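Local coordinates for actin-related protein 8 (Homo sapiens, PDB 4FO0) that binds ATP with low basal ATPase activity and, as a proposed core subunit of the INO80 chromatin-remodelling complex, serves transcriptional regulation, DNA replication and probably DNA repair, at residues Gln111-Ile116 against Pro297-Gln302; Phe334-Pro339 against Leu344-Arg349; Leu570-Arg575 against Val582-Glu587. All blocks are in the same frame, centred on the assembly; numbering follows the deposited sequence.

Interaction 1 of 3, residues Gln111-Ile116 against Pro297-Gln302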
loop_
_atom_site.group_PDB
_atom_site.type_symbol
_atom_site.label_atom_id
_atom_site.label_comp_id
_atom_site.label_asym_id
_atom_site.label_seq_id
_atom_site.Cartn_x
_atom_site.Cartn_y
_atom_site.Cartn_z
ATOM N N GLN A 111 16.884 -28.577 11.909
ATOM C CA GLN A 111 16.682 -29.466 13.043
ATOM C C GLN A 111 15.428 -29.048 13.827
ATOM O O GLN A 111 15.000 -29.755 14.736
ATOM C CB GLN A 111 17.867 -29.350 14.011
ATOM C CG GLN A 111 19.215 -29.809 13.470
ATOM C CD GLN A 111 20.316 -29.824 14.532
ATOM O OE1 GLN A 111 20.460 -28.886 15.322
ATOM N NE2 GLN A 111 21.094 -30.904 14.553
ATOM N N MET A 112 14.862 -27.886 13.508
ATOM C CA MET A 112 13.693 -27.381 14.237
ATOM C C MET A 112 12.381 -27.998 13.755
ATOM O O MET A 112 12.098 -28.026 12.549
ATOM C CB MET A 112 13.572 -25.852 14.122
ATOM C CG MET A 112 14.743 -25.053 14.675
ATOM S SD MET A 112 15.116 -25.308 16.425
ATOM C CE MET A 112 13.744 -26.341 16.952
ATOM N N ARG A 113 11.582 -28.482 14.704
ATOM C CA ARG A 113 10.219 -28.921 14.418
ATOM C C ARG A 113 9.251 -28.060 15.195
ATOM O O ARG A 113 9.567 -27.593 16.292
ATOM C CB ARG A 113 10.013 -30.385 14.791
ATOM C CG ARG A 113 10.759 -31.344 13.895
ATOM C CD ARG A 113 10.683 -30.901 12.442
ATOM N NE ARG A 113 11.459 -31.780 11.566
ATOM C CZ ARG A 113 12.721 -31.565 11.196
ATOM N NH1 ARG A 113 13.374 -30.485 11.615
ATOM N NH2 ARG A 113 13.331 -32.435 10.399
ATOM N N PRO A 114 8.065 -27.831 14.623
ATOM C CA PRO A 114 7.040 -27.023 15.296
ATOM C C PRO A 114 6.406 -27.776 16.475
ATOM O O PRO A 114 6.247 -28.995 16.440
ATOM C CB PRO A 114 6.008 -26.771 14.191
ATOM C CG PRO A 114 6.194 -27.921 13.239
ATOM C CD PRO A 114 7.647 -28.288 13.286
ATOM N N ALA A 115 6.095 -27.041 17.532
ATOM C CA ALA A 115 5.334 -27.572 18.638
ATOM C C ALA A 115 3.877 -27.235 18.343
ATOM O O ALA A 115 3.606 -26.277 17.614
ATOM C CB ALA A 115 5.773 -26.912 19.924
ATOM N N ILE A 116 2.930 -28.012 18.873
ATOM C CA ILE A 116 1.537 -27.586 18.748
ATOM C C ILE A 116 1.072 -26.833 19.999
ATOM O O ILE A 116 1.321 -27.251 21.134
ATOM C CB ILE A 116 0.523 -28.701 18.304
ATOM C CG1 ILE A 116 -0.150 -29.324 19.505
ATOM C CG2 ILE A 116 1.160 -29.770 17.380
ATOM C CD1 ILE A 116 0.711 -30.341 20.155
ATOM N N PRO A 297 11.555 -22.943 8.440
ATOM C CA PRO A 297 11.092 -24.264 8.867
ATOM C C PRO A 297 9.723 -24.640 8.302
ATOM O O PRO A 297 9.389 -25.817 8.278
ATOM C CB PRO A 297 11.042 -24.146 10.396
ATOM C CG PRO A 297 11.339 -22.694 10.720
ATOM C CD PRO A 297 11.286 -21.919 9.456
ATOM N N TYR A 298 8.939 -23.664 7.857
ATOM C CA TYR A 298 7.659 -23.972 7.227
ATOM C C TYR A 298 7.883 -24.305 5.744
ATOM O O TYR A 298 7.781 -23.452 4.867
ATOM C CB TYR A 298 6.678 -22.810 7.410
ATOM C CG TYR A 298 5.336 -22.997 6.737
ATOM C CD1 TYR A 298 4.799 -24.266 6.540
ATOM C CD2 TYR A 298 4.612 -21.902 6.279
ATOM C CE1 TYR A 298 3.573 -24.432 5.911
ATOM C CE2 TYR A 298 3.389 -22.062 5.657
ATOM C CZ TYR A 298 2.873 -23.326 5.478
ATOM O OH TYR A 298 1.652 -23.480 4.862
ATOM N N ARG A 299 8.096 -25.546 5.435
ATOM C CA ARG A 299 8.604 -25.879 4.158
ATOM C C ARG A 299 7.567 -26.024 3.100
ATOM O O ARG A 299 7.887 -26.083 1.964
ATOM C CB ARG A 299 9.384 -27.157 4.242
ATOM C CG ARG A 299 10.744 -27.008 4.849
ATOM C CD ARG A 299 10.918 -27.984 5.976
ATOM N NE ARG A 299 11.954 -27.570 6.906
ATOM C CZ ARG A 299 12.014 -27.962 8.174
ATOM N NH1 ARG A 299 11.082 -28.754 8.668
ATOM N NH2 ARG A 299 12.989 -27.534 8.961
ATOM N N GLU A 300 6.313 -26.082 3.448
ATOM C CA GLU A 300 5.307 -26.236 2.433
ATOM C C GLU A 300 4.569 -24.979 2.122
ATOM O O GLU A 300 3.523 -25.016 1.575
ATOM C CB GLU A 300 4.322 -27.293 2.843
ATOM C CG GLU A 300 4.205 -27.418 4.329
ATOM C CD GLU A 300 5.056 -28.523 4.859
ATOM O OE1 GLU A 300 5.778 -28.299 5.856
ATOM O OE2 GLU A 300 4.986 -29.595 4.242
ATOM N N CYS A 301 5.161 -23.866 2.471
ATOM C CA CYS A 301 4.746 -22.561 2.052
ATOM C C CYS A 301 4.751 -22.381 0.561
ATOM O O CYS A 301 5.577 -22.886 -0.120
ATOM C CB CYS A 301 5.674 -21.565 2.696
ATOM S SG CYS A 301 5.132 -19.890 2.835
ATOM N N GLN A 302 3.796 -21.634 0.073
ATOM C CA GLN A 302 3.690 -21.286 -1.348
ATOM C C GLN A 302 3.184 -19.864 -1.523
ATOM O O GLN A 302 2.243 -19.451 -0.841
ATOM C CB GLN A 302 2.705 -22.189 -2.061
ATOM C CG GLN A 302 2.922 -23.655 -1.876
ATOM C CD GLN A 302 1.710 -24.432 -2.348
ATOM O OE1 GLN A 302 1.670 -24.892 -3.489
ATOM N NE2 GLN A 302 0.696 -24.551 -1.483
#

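Interaction 2 of 3, residues Phe334-Pro339 against Leu344-Arg349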
loop_
_atom_site.group_PDB
_atom_site.type_symbol
_atom_site.label_atom_id
_atom_site.label_comp_id
_atom_site.label_asym_id
_atom_site.label_seq_id
_atom_site.Cartn_x
_atom_site.Cartn_y
_atom_site.Cartn_z
ATOM N N PHE A 334 7.530 -17.985 15.754
ATOM C CA PHE A 334 6.297 -17.494 15.171
ATOM C C PHE A 334 5.243 -18.584 15.172
ATOM O O PHE A 334 5.566 -19.775 15.252
ATOM C CB PHE A 334 6.544 -16.963 13.753
ATOM C CG PHE A 334 6.941 -18.020 12.748
ATOM C CD1 PHE A 334 8.264 -18.403 12.603
ATOM C CD2 PHE A 334 5.991 -18.605 11.922
ATOM C CE1 PHE A 334 8.636 -19.373 11.662
ATOM C CE2 PHE A 334 6.353 -19.571 10.975
ATOM C CZ PHE A 334 7.678 -19.949 10.838
ATOM N N GLN A 335 3.985 -18.168 15.081
ATOM C CA GLN A 335 2.857 -19.097 15.037
ATOM C C GLN A 335 2.295 -19.298 13.634
ATOM O O GLN A 335 2.407 -18.429 12.774
ATOM C CB GLN A 335 1.730 -18.589 15.929
ATOM C CG GLN A 335 2.087 -18.495 17.395
ATOM C CD GLN A 335 0.876 -18.200 18.258
ATOM O OE1 GLN A 335 -0.260 -18.192 17.778
ATOM N NE2 GLN A 335 1.110 -17.956 19.540
ATOM N N ILE A 336 1.681 -20.448 13.404
ATOM C CA ILE A 336 0.786 -20.575 12.268
ATOM C C ILE A 336 -0.549 -21.104 12.773
ATOM O O ILE A 336 -0.600 -22.113 13.452
ATOM C CB ILE A 336 1.317 -21.507 11.183
ATOM C CG1 ILE A 336 2.753 -21.132 10.788
ATOM C CG2 ILE A 336 0.390 -21.443 9.976
ATOM C CD1 ILE A 336 3.297 -21.943 9.591
ATOM N N ARG A 337 -1.623 -20.394 12.459
ATOM C CA ARG A 337 -2.965 -20.814 12.825
ATOM C C ARG A 337 -3.849 -20.822 11.584
ATOM O O ARG A 337 -4.795 -20.043 11.468
ATOM C CB ARG A 337 -3.545 -19.877 13.882
ATOM C CG ARG A 337 -2.722 -19.834 15.154
ATOM C CD ARG A 337 -3.413 -19.017 16.233
ATOM N NE ARG A 337 -2.897 -19.322 17.566
ATOM C CZ ARG A 337 -3.445 -20.210 18.396
ATOM N NH1 ARG A 337 -4.528 -20.879 18.030
ATOM N NH2 ARG A 337 -2.913 -20.431 19.593
ATOM N N HIS A 338 -3.542 -21.713 10.653
ATOM C CA HIS A 338 -4.340 -21.815 9.448
ATOM C C HIS A 338 -5.529 -22.722 9.624
ATOM O O HIS A 338 -5.512 -23.636 10.444
ATOM C CB HIS A 338 -3.481 -22.301 8.296
ATOM C CG HIS A 338 -2.479 -21.288 7.850
ATOM N ND1 HIS A 338 -1.509 -21.559 6.907
ATOM C CD2 HIS A 338 -2.300 -19.998 8.222
ATOM C CE1 HIS A 338 -0.774 -20.477 6.721
ATOM N NE2 HIS A 338 -1.228 -19.519 7.510
ATOM N N PRO A 339 -6.579 -22.477 8.847
ATOM C CA PRO A 339 -7.682 -23.441 8.882
ATOM C C PRO A 339 -7.172 -24.824 8.445
ATOM O O PRO A 339 -6.200 -24.899 7.690
ATOM C CB PRO A 339 -8.683 -22.869 7.865
ATOM C CG PRO A 339 -8.261 -21.429 7.655
ATOM C CD PRO A 339 -6.773 -21.429 7.833
ATOM N N LEU A 344 0.217 -23.984 15.467
ATOM C CA LEU A 344 1.639 -24.334 15.468
ATOM C C LEU A 344 2.546 -23.212 15.945
ATOM O O LEU A 344 2.313 -22.030 15.668
ATOM C CB LEU A 344 2.068 -24.744 14.072
ATOM C CG LEU A 344 1.416 -26.015 13.553
ATOM C CD1 LEU A 344 1.668 -26.133 12.063
ATOM C CD2 LEU A 344 1.991 -27.218 14.278
ATOM N N LEU A 345 3.591 -23.594 16.664
ATOM C CA LEU A 345 4.610 -22.647 17.095
ATOM C C LEU A 345 5.984 -23.097 16.613
ATOM O O LEU A 345 6.403 -24.215 16.893
ATOM C CB LEU A 345 4.628 -22.531 18.607
ATOM C CG LEU A 345 5.730 -21.610 19.100
ATOM C CD1 LEU A 345 5.338 -20.177 18.807
ATOM C CD2 LEU A 345 5.967 -21.826 20.573
ATOM N N TYR A 346 6.667 -22.209 15.890
ATOM C CA TYR A 346 7.974 -22.476 15.296
ATOM C C TYR A 346 9.102 -21.672 15.950
ATOM O O TYR A 346 8.999 -20.450 16.117
ATOM C CB TYR A 346 7.956 -22.101 13.819
ATOM C CG TYR A 346 7.273 -23.089 12.908
ATOM C CD1 TYR A 346 8.005 -24.090 12.276
ATOM C CD2 TYR A 346 5.913 -22.995 12.636
ATOM C CE1 TYR A 346 7.403 -24.988 11.421
ATOM C CE2 TYR A 346 5.290 -23.903 11.780
ATOM C CZ TYR A 346 6.043 -24.895 11.181
ATOM O OH TYR A 346 5.452 -25.800 10.328
ATOM N N GLN A 347 10.182 -22.360 16.308
ATOM C CA GLN A 347 11.444 -21.692 16.632
ATOM C C GLN A 347 12.244 -21.485 15.358
ATOM O O GLN A 347 12.327 -22.376 14.506
ATOM C CB GLN A 347 12.303 -22.543 17.570
ATOM C CG GLN A 347 11.617 -23.006 18.825
ATOM C CD GLN A 347 11.055 -21.855 19.622
ATOM O OE1 GLN A 347 11.755 -20.886 19.926
ATOM N NE2 GLN A 347 9.776 -21.947 19.960
ATOM N N PHE A 348 12.845 -20.317 15.204
ATOM C CA PHE A 348 13.975 -20.280 14.286
ATOM C C PHE A 348 14.886 -19.093 14.389
ATOM O O PHE A 348 14.580 -18.095 15.051
ATOM C CB PHE A 348 13.578 -20.573 12.845
ATOM C CG PHE A 348 13.196 -19.375 12.063
ATOM C CD1 PHE A 348 13.552 -19.282 10.717
ATOM C CD2 PHE A 348 12.449 -18.365 12.642
ATOM C CE1 PHE A 348 13.188 -18.188 9.966
ATOM C CE2 PHE A 348 12.083 -17.254 11.901
ATOM C CZ PHE A 348 12.451 -17.168 10.562
ATOM N N ARG A 349 16.038 -19.240 13.753
ATOM C CA ARG A 349 17.121 -18.286 13.925
ATOM C C ARG A 349 17.279 -17.405 12.691
ATOM O O ARG A 349 17.354 -17.908 11.574
ATOM C CB ARG A 349 18.396 -19.050 14.208
ATOM C CG ARG A 349 19.361 -18.321 15.076
ATOM C CD ARG A 349 20.446 -19.275 15.503
ATOM N NE ARG A 349 20.204 -19.759 16.855
ATOM C CZ ARG A 349 20.917 -20.716 17.431
ATOM N NH1 ARG A 349 21.901 -21.297 16.754
ATOM N NH2 ARG A 349 20.643 -21.098 18.671
#

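Interaction 3 of 3, residues Leu570-Arg575 against Val582-Glu587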
loop_
_atom_site.group_PDB
_atom_site.type_symbol
_atom_site.label_atom_id
_atom_site.label_comp_id
_atom_site.label_asym_id
_atom_site.label_seq_id
_atom_site.Cartn_x
_atom_site.Cartn_y
_atom_site.Cartn_z
ATOM N N LEU A 570 -16.210 22.551 -4.913
ATOM C CA LEU A 570 -15.651 21.398 -5.612
ATOM C C LEU A 570 -16.693 20.345 -5.962
ATOM O O LEU A 570 -16.538 19.634 -6.945
ATOM C CB LEU A 570 -14.516 20.763 -4.806
ATOM C CG LEU A 570 -13.306 21.658 -4.508
ATOM C CD1 LEU A 570 -12.248 20.919 -3.689
ATOM C CD2 LEU A 570 -12.704 22.205 -5.787
ATOM N N TRP A 571 -17.760 20.260 -5.172
ATOM C CA TRP A 571 -18.762 19.204 -5.350
ATOM C C TRP A 571 -19.306 19.106 -6.762
ATOM O O TRP A 571 -19.689 20.103 -7.369
ATOM C CB TRP A 571 -19.918 19.357 -4.358
ATOM C CG TRP A 571 -19.465 19.290 -2.946
ATOM C CD1 TRP A 571 -19.322 20.331 -2.087
ATOM C CD2 TRP A 571 -19.055 18.118 -2.231
ATOM N NE1 TRP A 571 -18.863 19.883 -0.869
ATOM C CE2 TRP A 571 -18.691 18.527 -0.932
ATOM C CE3 TRP A 571 -18.961 16.766 -2.562
ATOM C CZ2 TRP A 571 -18.238 17.632 0.036
ATOM C CZ3 TRP A 571 -18.518 15.878 -1.598
ATOM C CH2 TRP A 571 -18.158 16.314 -0.319
ATOM N N ILE A 572 -19.329 17.889 -7.284
ATOM C CA ILE A 572 -19.997 17.626 -8.540
ATOM C C ILE A 572 -21.218 16.807 -8.214
ATOM O O ILE A 572 -21.112 15.776 -7.553
ATOM C CB ILE A 572 -19.110 16.840 -9.501
ATOM C CG1 ILE A 572 -17.866 17.656 -9.867
ATOM C CG2 ILE A 572 -19.892 16.459 -10.743
ATOM C CD1 ILE A 572 -16.877 16.903 -10.734
ATOM N N TYR A 573 -22.379 17.266 -8.671
ATOM C CA TYR A 573 -23.640 16.636 -8.307
ATOM C C TYR A 573 -24.188 15.765 -9.412
ATOM O O TYR A 573 -23.833 15.925 -10.581
ATOM C CB TYR A 573 -24.665 17.691 -7.866
ATOM C CG TYR A 573 -24.254 18.382 -6.582
ATOM C CD1 TYR A 573 -24.539 17.806 -5.343
ATOM C CD2 TYR A 573 -23.539 19.584 -6.604
ATOM C CE1 TYR A 573 -24.144 18.418 -4.150
ATOM C CE2 TYR A 573 -23.139 20.207 -5.416
ATOM C CZ TYR A 573 -23.449 19.616 -4.193
ATOM O OH TYR A 573 -23.065 20.209 -3.009
ATOM N N GLN A 574 -25.056 14.836 -9.022
ATOM C CA GLN A 574 -25.613 13.857 -9.944
ATOM C C GLN A 574 -26.077 14.419 -11.276
ATOM O O GLN A 574 -25.715 13.895 -12.334
ATOM C CB GLN A 574 -26.782 13.138 -9.304
ATOM C CG GLN A 574 -26.410 12.079 -8.318
ATOM C CD GLN A 574 -27.502 11.034 -8.205
ATOM O OE1 GLN A 574 -28.132 10.675 -9.201
ATOM N NE2 GLN A 574 -27.742 10.548 -6.992
ATOM N N ARG A 575 -26.897 15.466 -11.236
ATOM C CA ARG A 575 -27.510 15.937 -12.467
ATOM C C ARG A 575 -26.518 16.638 -13.382
ATOM O O ARG A 575 -26.573 16.473 -14.601
ATOM C CB ARG A 575 -28.746 16.796 -12.209
ATOM C CG ARG A 575 -29.778 16.667 -13.333
ATOM C CD ARG A 575 -31.129 17.235 -12.939
ATOM N NE ARG A 575 -31.063 18.671 -12.679
ATOM C CZ ARG A 575 -31.849 19.573 -13.257
ATOM N NH1 ARG A 575 -32.771 19.191 -14.133
ATOM N NH2 ARG A 575 -31.717 20.858 -12.956
ATOM N N VAL A 582 -17.941 14.112 -17.957
ATOM C CA VAL A 582 -16.517 14.389 -17.806
ATOM C C VAL A 582 -16.180 15.866 -17.829
ATOM O O VAL A 582 -15.146 16.294 -17.305
ATOM C CB VAL A 582 -15.734 13.725 -18.940
ATOM C CG1 VAL A 582 -14.238 13.733 -18.630
ATOM C CG2 VAL A 582 -16.262 12.314 -19.169
ATOM N N ARG A 583 -17.041 16.640 -18.473
ATOM C CA ARG A 583 -16.853 18.075 -18.552
ATOM C C ARG A 583 -16.730 18.667 -17.143
ATOM O O ARG A 583 -16.044 19.665 -16.936
ATOM C CB ARG A 583 -18.032 18.696 -19.293
ATOM C CG ARG A 583 -17.804 20.110 -19.779
ATOM C CD ARG A 583 -19.128 20.847 -19.815
ATOM N NE ARG A 583 -19.104 22.007 -20.699
ATOM C CZ ARG A 583 -20.017 22.973 -20.674
ATOM N NH1 ARG A 583 -21.012 22.917 -19.797
ATOM N NH2 ARG A 583 -19.930 23.998 -21.515
ATOM N N MET A 584 -17.382 18.033 -16.173
ATOM C CA MET A 584 -17.400 18.552 -14.812
ATOM C C MET A 584 -16.022 18.496 -14.189
ATOM O O MET A 584 -15.576 19.444 -13.548
ATOM C CB MET A 584 -18.386 17.770 -13.957
ATOM C CG MET A 584 -19.782 17.703 -14.555
ATOM S SD MET A 584 -20.605 19.306 -14.515
ATOM C CE MET A 584 -19.261 20.399 -14.053
ATOM N N LEU A 585 -15.345 17.377 -14.398
ATOM C CA LEU A 585 -13.995 17.191 -13.888
ATOM C C LEU A 585 -13.041 18.202 -14.502
ATOM O O LEU A 585 -12.241 18.814 -13.795
ATOM C CB LEU A 585 -13.530 15.756 -14.146
ATOM C CG LEU A 585 -14.411 14.753 -13.390
ATOM C CD1 LEU A 585 -14.313 13.361 -13.963
ATOM C CD2 LEU A 585 -14.071 14.748 -11.904
ATOM N N ARG A 586 -13.125 18.386 -15.816
ATOM C CA ARG A 586 -12.289 19.387 -16.466
ATOM C C ARG A 586 -12.538 20.772 -15.886
ATOM O O ARG A 586 -11.597 21.518 -15.617
ATOM C CB ARG A 586 -12.481 19.381 -17.983
ATOM C CG ARG A 586 -11.625 18.331 -18.669
ATOM C CD ARG A 586 -11.622 18.483 -20.170
ATOM N NE ARG A 586 -12.946 18.265 -20.744
ATOM C CZ ARG A 586 -13.431 17.075 -21.088
ATOM N NH1 ARG A 586 -14.650 16.989 -21.610
ATOM N NH2 ARG A 586 -12.704 15.974 -20.913
ATOM N N GLU A 587 -13.805 21.111 -15.677
ATOM C CA GLU A 587 -14.142 22.420 -15.134
ATOM C C GLU A 587 -13.770 22.538 -13.667
ATOM O O GLU A 587 -13.125 23.497 -13.258
ATOM C CB GLU A 587 -15.635 22.714 -15.288
ATOM C CG GLU A 587 -16.102 22.973 -16.714
ATOM C CD GLU A 587 -17.619 23.091 -16.811
ATOM O OE1 GLU A 587 -18.267 23.348 -15.770
ATOM O OE2 GLU A 587 -18.166 22.916 -17.923
#

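Interaction 1 of 3, residues Gln111-Ile116 against Pro297-Gln302
Arg299 reaches across to the backbone of Met112 and the side chain of Arg113, and its course illustrates how two loops can meet through the ends of two long side chains. From CB, whose bond points toward 111-116, CG goes out anti to the carbonyl carbon, beside the backbone N (chi1 -77°), and the chain then bends at chi2; CB, CG and CD do not touch that segment. NE lies close to Lys110, also positive. At the tip, NH2 comes to 3.7 Å from Met112 O, at the guanidinium edge, near its plane, but too long for a hydrogen bond, and to 4.0 Å from Arg113 NH1, a meeting of like charges. NH1 stands over one face of the Arg113 guanidinium, toward the rim, with the two planes 68° apart. Arg113 NH1 is itself anchored, donating to Met112 O at 2.9 Å, from above the carbonyl plane, and to Lys110 O. Met112 O and Pro297 O, the latter over a face of Arg299, probably soften the crowding of positive charge. The result is a light surface contact between the approach to edge strand 115-118 and the loop joining helices 280-293 and 306-319, within the actin fold.

Interaction 2 of 3, residues Phe334-Pro339 against Leu344-Arg349
Phe334 and Tyr346 form a hydrogen-bonded pair between antiparallel strands, and their side chains start the dense half of this contact. Tyr346 N donates to Phe334 O at 2.7 Å, nearly along the C=O axis; two pairs on, past the non-hydrogen-bonded pair Gln335-Leu345, Ile336 and Leu344 exchange two bonds, with Ile336 N to Leu344 O at 2.8 Å. With CG set between its backbone N and carbonyl carbon (chi1 67°), Phe334 swings its ring over the neighbouring strand. Tyr346 CB then lies over the ring face in a CH-pi contact, 3.8 Å from the Phe334 centroid, while the two rings run nearly parallel (9°) but barely overlap. The Phe334 edge bearing CD1 and CE1 turns to the face of Phe348, offset edge-to-face at 74°. Ile336 CD1 extends the cluster to Tyr346 CE2 at 3.6 Å, and Leu311 and Leu315 of helix 306-319 back it. An alanine in place of Phe334 is likely to open a gap against Leu315 and deprive Tyr346 CB and Phe348 of their shared partner.

The other face is looser. Gln335 is exposed, its CG meeting Leu345 CD1 at 3.9 Å, and Leu117 of strand 115-118 touches both; Gln335 OE1 accepts from Arg337 NE (2.9 Å). The two strands form a beta hairpin in a three-stranded antiparallel sheet, consistent with actin subdomain 4.

Interaction 3 of 3, residues Leu570-Arg575 against Val582-Glu587
Ile572 holds CG1 anti to its carbonyl carbon (chi1 -63°) and runs on extended (chi2 175°), a shape that brings CD1 against Met584 and Leu585 of the helix. Strand and helix therefore meet through a single branched side chain, a compact example of how one residue can join two elements. CD1 does most of the work, touching Met584 CB and Leu585 CD2, each at 3.7 Å. The second branch shares the load: CG2 lies 3.8 Å from Met584 CB and 4.0 Å from Met584 CG. Met584 contributes CB and CG; its chain bends at chi2 and chi3 beyond them. Leu585 approaches differently, its CB starting away from the strand and only CD2 coming back, and Ile572 and Leu585 cross at about a right angle.

The contact joins strand 572-573, which pairs antiparallel with strand 229-234 in the large mixed sheet, to helix 583-588 near the C-terminus. Trp571 O accepts a bond from Arg588, and Tyr573, the N-cap of helix 574-580, has its N-H taken by Glu576. On an exposed flank of helix 583-588, Arg583 NE and Glu587 OE2 stand 3.1 Å apart, held by charge alone. Across the segments the contact is wholly apolar and all three touching residues are buried, which suggests that it rests on shape and exclusion of water, while the directed bonds lie around it.

How the interactions relate
Interactions 1 and 2 form one continuous patch, with centres about 7 Å apart. Ala115 O and Leu345 N, 2.8 Å apart, probably hydrogen-bond, adding strand 115-118 to the hairpin's sheet, and Tyr298 CD2 packs on Ile336 CD1 at 3.6 Å. Pro114 and Pro297, one from each segment of interaction 1, both rest on Tyr346, so the weak arginine contact borders the aromatic cluster of the hairpin. Interaction 3 belongs to the far side of the molecule: its centre lies about 56 Å from that of interaction 1 and about 52 Å from that of interaction 2. All three lie away from the ATP pocket, which in the actin fold occupies the cleft between the two halves.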